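Local coordinates for ADP compounds hydrolase NudE (Escherichia coli, PDB 1VHZ), which hydrolyses ADP-ribose, NADH, Ap2A and Ap3A as a homodimeric enzyme of the Nudix family, using magnesium or another divalent cation, at residues P164-E168 with A169-S173; G87-V90 with Y91-A94. All blocks are in the same frame, centred on the assembly; numbering follows the deposited sequence.

Contact 1: P164-E168 with A169-S173; sequences PDFNE and ARNVS
Glu-168 is the N-cap of helix 169-184, and its side chain makes the capping bond and also holds Arg-170. Its CG stands anti to the backbone N (chi1 -175°), and a bend at chi2 (-84°) folds the carboxylate back over the first turn. Glu-168 OE1 accepts from Asn-171 N at 2.9 Å, nearly head-on to the C-O bond, and more weakly from Arg-170 N. Glu-168 OE2 takes Arg-170 NE at 2.8 Å on its syn side but well out of the carboxylate plane, a salt bridge with carboxylate and guanidinium planes 70° apart. OE2 also accepts from Ala-118 N of the second subunit. With an alanine at Glu-168, Asn-171 N would probably lose its side-chain cap, Arg-170 its charge mate, and Ala-118 N of the second subunit its acceptor.

Asn-171 lays its CB over one face of the Phe-166 ring, a CH-pi contact 3.9 Å from the centroid. Asn-171 ND2 donates to Phe-166 O at 3.2 Å, and Asn-171 OD1 accepts from Lys-81.

The contact joins the loop after strand 149-153 to helix 169-184. Asn-171 touches strand 74-78 through Glu-76, and Ser-173 OG hydrogen-bonds to Ser-173 OG of the second subunit.

Contact 2: G87-V90 with Y91-A94; sequences GESV and YEAA
The Tyr-91 ring carries Val-90 CG2 on one face, toward the rim. This is a CH-pi contact with 4.1 Å from Val-90 CG2 to the Tyr-91 ring centroid. Ser-89 OG lies at the ring's edge, near its plane. The carboxylate of Glu-92 turns to the backbone of Ser-89: Glu-92 OE1 accepts from Ser-89 N at 2.9 Å, on the anti side and 35° out of the carboxylate plane.

Ser-89 is the N-cap of the helix. Ser-89 OG sits between the backbone N and the carbonyl carbon (chi1 71°), which turns it toward the first turn, where it accepts from Glu-92 N at 3.2 Å. The two reciprocal bonds make a capping box. Ala-93 N to Ser-89 O and Ala-94 N to Val-90 O, each 3.0 Å, begin the regular helical bonding.

Glu-88 runs alongside Ala-93, with Glu-88 OE1 3.3 Å from Ala-93 CB. Its carboxylate is fixed from outside the two segments: OE2 forms a salt bridge with Arg-96, and OE1 accepts from Asp-85 N.

This is the loop-to-helix junction of the Nudix box. Helix 90-102 starts here and carries Glu-97 and Glu-101, probable metal ligands, as in related enzymes. Ala-93 and Ala-94 pack on strand 51-58, Val-90 and Ala-94 on strand 125-136, and Tyr-91 on strand 104-116.

Overall arrangement
Contact 2 comes first along the chain and contact 1 follows, both inside the Nudix domain. Their centres are 23 Å apart and their nearest atoms about 14 Å apart, so they do not touch. Each is the capped start of a helix: 90-102 for contact 2 and 169-184 for contact 1. The two helix starts lie on opposite sides of the chain's centre, and both touch strands of the mixed sheet. This is consistent with the alpha/beta/alpha sandwich of the Nudix fold. Their roles differ. Contact 2 opens the helix of the probable metal site. Contact 1 meets the second subunit, so the start of helix 169-184 is part of the dimer interface.

Contact 1: P164-E168 with A169-S173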
loop_
_atom_site.group_PDB
_atom_site.type_symbol
_atom_site.label_atom_id
_atom_site.label_comp_id
_atom_site.label_asym_id
_atom_site.label_seq_id
_atom_site.Cartn_x
_atom_site.Cartn_y
_atom_site.Cartn_z
ATOM N N PRO A 164 -3.244 15.480 -1.970
ATOM C CA PRO A 164 -2.381 14.715 -1.088
ATOM C C PRO A 164 -3.136 13.900 -0.057
ATOM O O PRO A 164 -2.634 12.847 0.376
ATOM C CB PRO A 164 -1.478 15.769 -0.433
ATOM C CG PRO A 164 -1.481 16.884 -1.433
ATOM C CD PRO A 164 -2.899 16.931 -1.964
ATOM N N ASP A 165 -4.332 14.303 0.375
ATOM C CA ASP A 165 -5.137 13.576 1.340
ATOM C C ASP A 165 -5.666 12.246 0.801
ATOM O O ASP A 165 -6.174 11.410 1.564
ATOM C CB ASP A 165 -6.374 14.401 1.757
ATOM C CG ASP A 165 -5.994 15.637 2.563
ATOM O OD1 ASP A 165 -6.783 16.604 2.558
ATOM O OD2 ASP A 165 -4.920 15.623 3.192
ATOM N N PHE A 166 -5.724 12.119 -0.511
ATOM C CA PHE A 166 -6.162 10.941 -1.195
ATOM C C PHE A 166 -4.994 10.048 -1.614
ATOM O O PHE A 166 -5.188 8.848 -1.750
ATOM C CB PHE A 166 -6.924 11.340 -2.492
ATOM C CG PHE A 166 -7.304 10.156 -3.349
ATOM C CD1 PHE A 166 -6.488 9.735 -4.379
ATOM C CD2 PHE A 166 -8.490 9.465 -3.115
ATOM C CE1 PHE A 166 -6.833 8.659 -5.183
ATOM C CE2 PHE A 166 -8.843 8.388 -3.911
ATOM C CZ PHE A 166 -8.006 7.978 -4.949
ATOM N N ASN A 167 -3.815 10.626 -1.864
ATOM C CA ASN A 167 -2.684 9.872 -2.385
ATOM C C ASN A 167 -2.060 8.837 -1.480
ATOM O O ASN A 167 -0.952 8.981 -0.975
ATOM C CB ASN A 167 -1.640 10.836 -2.989
ATOM C CG ASN A 167 -2.203 11.472 -4.260
ATOM O OD1 ASN A 167 -3.120 10.948 -4.891
ATOM N ND2 ASN A 167 -1.705 12.623 -4.660
ATOM N N GLU A 168 -2.770 7.742 -1.279
ATOM C CA GLU A 168 -2.403 6.591 -0.465
ATOM C C GLU A 168 -2.407 5.386 -1.405
ATOM O O GLU A 168 -3.309 5.279 -2.244
ATOM C CB GLU A 168 -3.358 6.473 0.711
ATOM C CG GLU A 168 -3.023 5.385 1.709
ATOM C CD GLU A 168 -3.546 4.023 1.299
ATOM O OE1 GLU A 168 -4.458 3.964 0.444
ATOM O OE2 GLU A 168 -3.064 3.012 1.838
ATOM N N ALA A 169 -1.429 4.491 -1.302
ATOM C CA ALA A 169 -1.293 3.380 -2.229
ATOM C C ALA A 169 -2.526 2.556 -2.516
ATOM O O ALA A 169 -2.682 2.130 -3.690
ATOM C CB ALA A 169 -0.124 2.455 -1.871
ATOM N N ARG A 170 -3.344 2.241 -1.540
ATOM C CA ARG A 170 -4.555 1.441 -1.764
ATOM C C ARG A 170 -5.610 2.268 -2.489
ATOM O O ARG A 170 -6.255 1.732 -3.399
ATOM C CB ARG A 170 -5.075 0.893 -0.433
ATOM C CG ARG A 170 -4.088 -0.128 0.166
ATOM C CD ARG A 170 -4.413 -0.418 1.644
ATOM N NE ARG A 170 -4.647 0.802 2.381
ATOM C CZ ARG A 170 -5.156 0.920 3.594
ATOM N NH1 ARG A 170 -5.338 2.120 4.154
ATOM N NH2 ARG A 170 -5.510 -0.161 4.263
ATOM N N ASN A 171 -5.735 3.560 -2.132
ATOM C CA ASN A 171 -6.679 4.433 -2.810
ATOM C C ASN A 171 -6.291 4.591 -4.282
ATOM O O ASN A 171 -7.134 4.482 -5.177
ATOM C CB ASN A 171 -6.744 5.863 -2.214
ATOM C CG ASN A 171 -7.509 5.937 -0.908
ATOM O OD1 ASN A 171 -8.343 5.077 -0.592
ATOM N ND2 ASN A 171 -7.204 6.945 -0.101
ATOM N N VAL A 172 -5.008 4.861 -4.518
ATOM C CA VAL A 172 -4.540 5.068 -5.909
ATOM C C VAL A 172 -4.687 3.813 -6.741
ATOM O O VAL A 172 -5.170 3.849 -7.871
ATOM C CB VAL A 172 -3.112 5.616 -5.902
ATOM C CG1 VAL A 172 -2.476 5.630 -7.277
ATOM C CG2 VAL A 172 -3.097 7.048 -5.316
ATOM N N SER A 173 -4.299 2.650 -6.186
ATOM C CA SER A 173 -4.463 1.387 -6.891
ATOM C C SER A 173 -5.937 1.186 -7.271
ATOM O O SER A 173 -6.242 0.865 -8.409
ATOM C CB SER A 173 -4.098 0.200 -5.961
ATOM O OG SER A 173 -2.712 0.167 -5.750
#

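Contact 2: G87-V90 with Y91-A94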
loop_
_atom_site.group_PDB
_atom_site.type_symbol
_atom_site.label_atom_id
_atom_site.label_comp_id
_atom_site.label_asym_id
_atom_site.label_seq_id
_atom_site.Cartn_x
_atom_site.Cartn_y
_atom_site.Cartn_z
ATOM N N GLY A 87 -16.434 -15.771 8.217
ATOM C CA GLY A 87 -17.689 -16.330 7.727
ATOM C C GLY A 87 -18.312 -15.503 6.614
ATOM O O GLY A 87 -19.167 -15.989 5.872
ATOM N N GLU A 88 -17.921 -14.240 6.455
ATOM C CA GLU A 88 -18.469 -13.358 5.446
ATOM C C GLU A 88 -17.730 -13.446 4.120
ATOM O O GLU A 88 -16.511 -13.585 4.115
ATOM C CB GLU A 88 -18.297 -11.884 5.895
ATOM C CG GLU A 88 -19.373 -11.224 6.677
ATOM C CD GLU A 88 -19.226 -9.750 6.975
ATOM O OE1 GLU A 88 -18.115 -9.166 7.052
ATOM O OE2 GLU A 88 -20.284 -9.104 7.205
ATOM N N SER A 89 -18.458 -13.356 3.011
ATOM C CA SER A 89 -17.787 -13.313 1.708
ATOM C C SER A 89 -17.386 -11.840 1.466
ATOM O O SER A 89 -17.825 -10.962 2.219
ATOM C CB SER A 89 -18.757 -13.709 0.594
ATOM O OG SER A 89 -19.720 -12.687 0.401
ATOM N N VAL A 90 -16.647 -11.533 0.411
ATOM C CA VAL A 90 -16.292 -10.153 0.147
ATOM C C VAL A 90 -17.521 -9.293 -0.162
ATOM O O VAL A 90 -17.504 -8.108 0.159
ATOM C CB VAL A 90 -15.321 -9.951 -1.041
ATOM C CG1 VAL A 90 -13.910 -10.267 -0.605
ATOM C CG2 VAL A 90 -15.760 -10.808 -2.230
ATOM N N TYR A 91 -18.515 -9.839 -0.833
ATOM C CA TYR A 91 -19.712 -9.082 -1.182
ATOM C C TYR A 91 -20.470 -8.691 0.082
ATOM O O TYR A 91 -20.834 -7.544 0.266
ATOM C CB TYR A 91 -20.610 -9.912 -2.118
ATOM C CG TYR A 91 -19.858 -10.363 -3.363
ATOM C CD1 TYR A 91 -19.679 -9.487 -4.413
ATOM C CD2 TYR A 91 -19.289 -11.629 -3.456
ATOM C CE1 TYR A 91 -19.013 -9.852 -5.560
ATOM C CE2 TYR A 91 -18.605 -12.007 -4.589
ATOM C CZ TYR A 91 -18.472 -11.125 -5.640
ATOM O OH TYR A 91 -17.760 -11.467 -6.764
ATOM N N GLU A 92 -20.569 -9.632 1.012
ATOM C CA GLU A 92 -21.274 -9.433 2.265
ATOM C C GLU A 92 -20.584 -8.393 3.121
ATOM O O GLU A 92 -21.221 -7.500 3.684
ATOM C CB GLU A 92 -21.404 -10.783 3.003
ATOM C CG GLU A 92 -22.467 -11.712 2.422
ATOM C CD GLU A 92 -22.296 -13.172 2.818
ATOM O OE1 GLU A 92 -21.279 -13.571 3.430
ATOM O OE2 GLU A 92 -23.185 -13.994 2.498
ATOM N N ALA A 93 -19.256 -8.492 3.239
ATOM C CA ALA A 93 -18.528 -7.502 4.042
ATOM C C ALA A 93 -18.672 -6.129 3.390
ATOM O O ALA A 93 -18.903 -5.138 4.086
ATOM C CB ALA A 93 -17.069 -7.888 4.178
ATOM N N ALA A 94 -18.566 -6.088 2.053
ATOM C CA ALA A 94 -18.665 -4.814 1.358
ATOM C C ALA A 94 -20.028 -4.160 1.614
ATOM O O ALA A 94 -20.097 -2.985 1.956
ATOM C CB ALA A 94 -18.429 -4.985 -0.140
#